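Local coordinates for structural protein ORF273 (Acidianus two-tailed virus, PDB 4ART), which is a virion structural protein of an archaeal virus, with a new fold stable to heat and acid, whose precise role is not established, at residues Asp100-Leu103 with Phe104-Tyr108; Asp189-Asn192 with Asp193-Ile197. One frame throughout, in Å; residues are numbered along the deposited sequence.

Contact 1: residues Asp100-Leu103 with Phe104-Tyr108; sequences DEFL and FDIDY
Ile106 lays its CD1 methyl over one face of the Phe102 ring, one turn along the short helix 99-108. Followed outward from the backbone, Ile106 first meets carbonyl oxygens: CB is 3.4 Å from Leu103 O, and CG1 passes at 3.2 Å from Phe102 O. With CG1 beside its own backbone N (chi1 -71°) and the chain then extended, CD1 is carried back along the helix to the ring. There it makes a CH-pi contact, 3.8 Å from the ring centroid and 19° off the normal, displaced toward the rim so that CE2, at 3.6 Å from CD1, is the nearest ring carbon. Leu103, pointing the same way as Ile106, adds its CD2 at 4.0 Å from the same methyl, so that CD1 touches both a ring and a branched chain. Phe102 CG lies anti to the backbone N, which carries the ring out on the side of the helix where CD1 of Ile106 meets its face.

The backbone beneath is regular alpha-helix: Phe104 N, Asp105 N, Ile106 N and Asp107 N each donate to the carbonyl four residues earlier, the shortest being Asp105 N to Glu101 O at 2.8 Å. Acidic groups flank the apolar patch. Glu101 OE2 and Asp105 OD2 are 4.5 Å apart with carboxylate planes turned by 65°, a like-charge proximity that would probably favour protonation of one of them in an acidic medium.

Phe102 rests on Thr96 of strand 87-96 and on Val144 and Glu146 of strand 139-146, two parallel neighbours in the mixed sheet. Phe104 faces helix 210-221, touching Pro217 and Tyr221, so helix 99-108 is layered between sheet and helix.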
loop_
_atom_site.group_PDB
_atom_site.type_symbol
_atom_site.label_atom_id
_atom_site.label_comp_id
_atom_site.label_asym_id
_atom_site.label_seq_id
_atom_site.Cartn_x
_atom_site.Cartn_y
_atom_site.Cartn_z
ATOM N N ASP A 100 -16.066 0.375 3.479
ATOM C CA ASP A 100 -15.829 0.962 2.167
ATOM C C ASP A 100 -14.516 0.457 1.576
ATOM O O ASP A 100 -14.450 0.170 0.380
ATOM C CB ASP A 100 -15.838 2.493 2.267
ATOM C CG ASP A 100 -17.158 3.081 2.749
ATOM O OD1 ASP A 100 -18.221 2.758 2.142
ATOM O OD2 ASP A 100 -17.136 3.855 3.732
ATOM N N GLU A 101 -13.483 0.327 2.429
ATOM C CA GLU A 101 -12.147 -0.151 2.072
ATOM C C GLU A 101 -12.205 -1.634 1.759
ATOM O O GLU A 101 -11.582 -2.077 0.795
ATOM C CB GLU A 101 -11.161 0.122 3.210
ATOM C CG GLU A 101 -9.715 0.023 2.758
ATOM C CD GLU A 101 -8.690 0.468 3.779
ATOM O OE1 GLU A 101 -8.941 1.476 4.482
ATOM O OE2 GLU A 101 -7.622 -0.182 3.862
ATOM N N PHE A 102 -12.964 -2.397 2.563
ATOM C CA PHE A 102 -13.218 -3.820 2.351
ATOM C C PHE A 102 -13.807 -4.036 0.949
ATOM O O PHE A 102 -13.270 -4.822 0.180
ATOM C CB PHE A 102 -14.193 -4.353 3.434
ATOM C CG PHE A 102 -14.673 -5.776 3.259
ATOM C CD1 PHE A 102 -13.782 -6.844 3.326
ATOM C CD2 PHE A 102 -16.023 -6.054 3.113
ATOM C CE1 PHE A 102 -14.229 -8.159 3.189
ATOM C CE2 PHE A 102 -16.469 -7.375 2.981
ATOM C CZ PHE A 102 -15.571 -8.416 3.024
ATOM N N LEU A 103 -14.866 -3.295 0.602
ATOM C CA LEU A 103 -15.515 -3.407 -0.718
ATOM C C LEU A 103 -14.575 -2.995 -1.837
ATOM O O LEU A 103 -14.504 -3.668 -2.865
ATOM C CB LEU A 103 -16.807 -2.583 -0.756
ATOM C CG LEU A 103 -17.932 -3.021 0.174
ATOM C CD1 LEU A 103 -19.127 -2.114 -0.013
ATOM C CD2 LEU A 103 -18.319 -4.498 -0.038
ATOM N N PHE A 104 -13.788 -1.939 -1.604
ATOM C CA PHE A 104 -12.813 -1.489 -2.591
ATOM C C PHE A 104 -11.715 -2.547 -2.831
ATOM O O PHE A 104 -11.356 -2.822 -3.973
ATOM C CB PHE A 104 -12.239 -0.118 -2.217
ATOM C CG PHE A 104 -11.197 0.352 -3.181
ATOM C CD1 PHE A 104 -11.565 0.907 -4.406
ATOM C CD2 PHE A 104 -9.850 0.222 -2.883
ATOM C CE1 PHE A 104 -10.600 1.288 -5.334
ATOM C CE2 PHE A 104 -8.886 0.648 -3.795
ATOM C CZ PHE A 104 -9.267 1.186 -5.015
ATOM N N ASP A 105 -11.193 -3.137 -1.758
ATOM C CA ASP A 105 -10.187 -4.189 -1.835
ATOM C C ASP A 105 -10.730 -5.417 -2.578
ATOM O O ASP A 105 -9.995 -5.997 -3.350
ATOM C CB ASP A 105 -9.707 -4.593 -0.430
ATOM C CG ASP A 105 -8.834 -3.568 0.288
ATOM O OD1 ASP A 105 -8.639 -2.446 -0.268
ATOM O OD2 ASP A 105 -8.389 -3.861 1.421
ATOM N N ILE A 106 -12.029 -5.779 -2.375
ATOM C CA ILE A 106 -12.741 -6.902 -3.033
ATOM C C ILE A 106 -12.804 -6.677 -4.546
ATOM O O ILE A 106 -12.490 -7.570 -5.331
ATOM C CB ILE A 106 -14.217 -7.029 -2.500
ATOM C CG1 ILE A 106 -14.298 -7.545 -1.070
ATOM C CG2 ILE A 106 -15.131 -7.860 -3.438
ATOM C CD1 ILE A 106 -15.763 -7.526 -0.536
ATOM N N ASP A 107 -13.276 -5.487 -4.926
ATOM C CA ASP A 107 -13.556 -5.083 -6.300
ATOM C C ASP A 107 -12.334 -4.635 -7.137
ATOM O O ASP A 107 -12.338 -4.803 -8.360
ATOM C CB ASP A 107 -14.724 -4.062 -6.305
ATOM C CG ASP A 107 -16.003 -4.584 -5.648
ATOM O OD1 ASP A 107 -16.344 -5.779 -5.868
ATOM O OD2 ASP A 107 -16.674 -3.794 -4.931
ATOM N N TYR A 108 -11.254 -4.163 -6.468
ATOM C CA TYR A 108 -10.015 -3.672 -7.095
ATOM C C TYR A 108 -8.718 -4.182 -6.462
ATOM O O TYR A 108 -7.650 -3.659 -6.778
ATOM C CB TYR A 108 -9.972 -2.134 -7.065
ATOM C CG TYR A 108 -11.076 -1.449 -7.837
ATOM C CD1 TYR A 108 -12.308 -1.189 -7.244
ATOM C CD2 TYR A 108 -10.874 -1.016 -9.143
ATOM C CE1 TYR A 108 -13.331 -0.560 -7.949
ATOM C CE2 TYR A 108 -11.879 -0.354 -9.849
ATOM C CZ TYR A 108 -13.109 -0.134 -9.248
ATOM O OH TYR A 108 -14.107 0.522 -9.929
#

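Contact 2: residues Asp189-Asn192 with Asp193-Ile197; sequences DEFN and DIERI
Phe191 and Glu195 meet one turn apart on helix 188-201, an i/i+4 pair on an alpha-helix that packs between helices of its own chain and the second subunit. The ring carbon CE1 lies 3.5 Å from Glu195 OE1, with the ring and carboxylate planes almost perpendicular at 89°. Glu195 reaches it by a bend at chi2 (140°), after leaving the backbone with CG anti to N.

This is the tighter side. The Phe191 ring packs on Leu117 and Leu121 of helix 113-123 and meets Phe228 of the second subunit with the ring planes at about 80°. Ile194 touches Leu117 as well, together with Ile174 and Leu179. Even here the glutamate has polar company: OE2 is hydrogen-bonded to Ser114 OG, and the Arg215 side chain of the second subunit makes a long, weak ion pair with it. Glu195 N donates to Phe191 O at 2.9 Å, one of four successive i to i+4 backbone bonds.

The other side is more polar and more loosely joined. Asp189 is exposed. Asp193 folds back until CG stands 3.2 Å from Asp189 O, CG lying beside its own backbone N, and its OD1 forms a long salt bridge of 3.7 Å with Arg196 NH1. The stronger partner of that arginine is Glu201, bound through NE, while Glu190 pairs with Arg184 near the start of the helix.

At the edge of the Phe191 ring, in its plane, a water lies between Asn192 OD1 and Glu195 OE1. It donates to Asn192 OD1 at 2.6 Å; the modelled 2.4 Å from the water O to Glu195 OE1 is unusually short, so that leg is doubtful.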
loop_
_atom_site.group_PDB
_atom_site.type_symbol
_atom_site.label_atom_id
_atom_site.label_comp_id
_atom_site.label_asym_id
_atom_site.label_seq_id
_atom_site.Cartn_x
_atom_site.Cartn_y
_atom_site.Cartn_z
ATOM N N ASP A 189 17.889 -4.813 -12.781
ATOM C CA ASP A 189 17.702 -3.633 -13.624
ATOM C C ASP A 189 16.724 -3.900 -14.755
ATOM O O ASP A 189 15.854 -3.065 -15.003
ATOM C CB ASP A 189 19.029 -3.100 -14.147
ATOM C CG ASP A 189 19.895 -2.525 -13.039
ATOM O OD1 ASP A 189 19.339 -1.842 -12.136
ATOM O OD2 ASP A 189 21.111 -2.808 -13.031
ATOM N N GLU A 190 16.826 -5.084 -15.391
ATOM C CA GLU A 190 15.924 -5.511 -16.475
ATOM C C GLU A 190 14.513 -5.713 -15.968
ATOM O O GLU A 190 13.554 -5.354 -16.645
ATOM C CB GLU A 190 16.449 -6.767 -17.159
ATOM C CG GLU A 190 17.659 -6.469 -18.034
ATOM C CD GLU A 190 18.223 -7.669 -18.774
ATOM O OE1 GLU A 190 18.407 -8.736 -18.143
ATOM O OE2 GLU A 190 18.514 -7.527 -19.983
ATOM N N PHE A 191 14.381 -6.290 -14.774
ATOM C CA PHE A 191 13.091 -6.483 -14.137
ATOM C C PHE A 191 12.453 -5.104 -13.908
ATOM O O PHE A 191 11.296 -4.900 -14.264
ATOM C CB PHE A 191 13.251 -7.243 -12.809
ATOM C CG PHE A 191 11.955 -7.506 -12.103
ATOM C CD1 PHE A 191 11.408 -6.560 -11.238
ATOM C CD2 PHE A 191 11.296 -8.698 -12.281
ATOM C CE1 PHE A 191 10.210 -6.788 -10.607
ATOM C CE2 PHE A 191 10.100 -8.925 -11.644
ATOM C CZ PHE A 191 9.565 -7.960 -10.816
ATOM N N ASN A 192 13.226 -4.160 -13.331
ATOM C CA ASN A 192 12.785 -2.795 -13.046
ATOM C C ASN A 192 12.344 -2.024 -14.284
ATOM O O ASN A 192 11.317 -1.339 -14.232
ATOM C CB ASN A 192 13.840 -2.039 -12.220
ATOM C CG ASN A 192 14.007 -2.582 -10.818
ATOM O OD1 ASN A 192 13.093 -3.191 -10.232
ATOM N ND2 ASN A 192 15.183 -2.373 -10.254
ATOM N N ASP A 193 13.117 -2.137 -15.386
ATOM C CA ASP A 193 12.821 -1.494 -16.674
ATOM C C ASP A 193 11.492 -1.971 -17.206
ATOM O O ASP A 193 10.697 -1.140 -17.650
ATOM C CB ASP A 193 13.927 -1.751 -17.730
ATOM C CG ASP A 193 15.248 -1.071 -17.443
ATOM O OD1 ASP A 193 15.234 0.003 -16.800
ATOM O OD2 ASP A 193 16.298 -1.600 -17.888
ATOM N N ILE A 194 11.225 -3.297 -17.124
ATOM C CA ILE A 194 9.954 -3.867 -17.568
ATOM C C ILE A 194 8.818 -3.379 -16.666
ATOM O O ILE A 194 7.799 -2.906 -17.167
ATOM C CB ILE A 194 9.988 -5.419 -17.711
ATOM C CG1 ILE A 194 11.028 -5.840 -18.763
ATOM C CG2 ILE A 194 8.578 -6.010 -18.053
ATOM C CD1 ILE A 194 11.463 -7.261 -18.586
ATOM N N GLU A 195 9.017 -3.470 -15.347
ATOM C CA GLU A 195 8.043 -3.039 -14.353
ATOM C C GLU A 195 7.576 -1.578 -14.582
ATOM O O GLU A 195 6.371 -1.292 -14.542
ATOM C CB GLU A 195 8.630 -3.252 -12.938
ATOM C CG GLU A 195 7.653 -2.820 -11.879
ATOM C CD GLU A 195 7.544 -3.663 -10.640
ATOM O OE1 GLU A 195 8.547 -3.806 -9.916
ATOM O OE2 GLU A 195 6.385 -3.870 -10.235
ATOM N N ARG A 196 8.527 -0.670 -14.842
ATOM C CA ARG A 196 8.266 0.748 -15.101
ATOM C C ARG A 196 7.321 0.952 -16.310
ATOM O O ARG A 196 6.383 1.754 -16.230
ATOM C CB ARG A 196 9.609 1.491 -15.298
ATOM C CG ARG A 196 9.477 2.995 -15.517
ATOM C CD ARG A 196 10.738 3.592 -16.126
ATOM N NE ARG A 196 10.688 3.532 -17.593
ATOM C CZ ARG A 196 11.361 2.667 -18.354
ATOM N NH1 ARG A 196 12.199 1.798 -17.802
ATOM N NH2 ARG A 196 11.220 2.684 -19.675
ATOM N N ILE A 197 7.590 0.261 -17.438
ATOM C CA ILE A 197 6.750 0.319 -18.652
ATOM C C ILE A 197 5.306 -0.162 -18.373
ATOM O O ILE A 197 4.354 0.505 -18.787
ATOM C CB ILE A 197 7.375 -0.490 -19.828
ATOM C CG1 ILE A 197 8.788 0.069 -20.197
ATOM C CG2 ILE A 197 6.426 -0.495 -21.068
ATOM C CD1 ILE A 197 9.603 -0.789 -21.264
HETATM O O HOH W 1 10.812 -3.572 -9.061
#

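Overall arrangement
Both contacts are short stretches of alpha-helix of more than two turns, tied by successive i to i+4 backbone bonds, in different surroundings. Contact 1, about 13 Å from the centre of the chain, joins the mixed sheet to helix 210-221 within one subunit. Contact 2 lies about 20 Å from that centre, in a helical region. Neither is wholly core; yet the outer one has four of eight touching residues buried, against two of eight in contact 1, and the second subunit faces part of it. Their centres are about 28 Å apart. An apolar methyl covers the phenylalanine in contact 1, whereas a carboxylate and water adjoin its counterpart in 189-197.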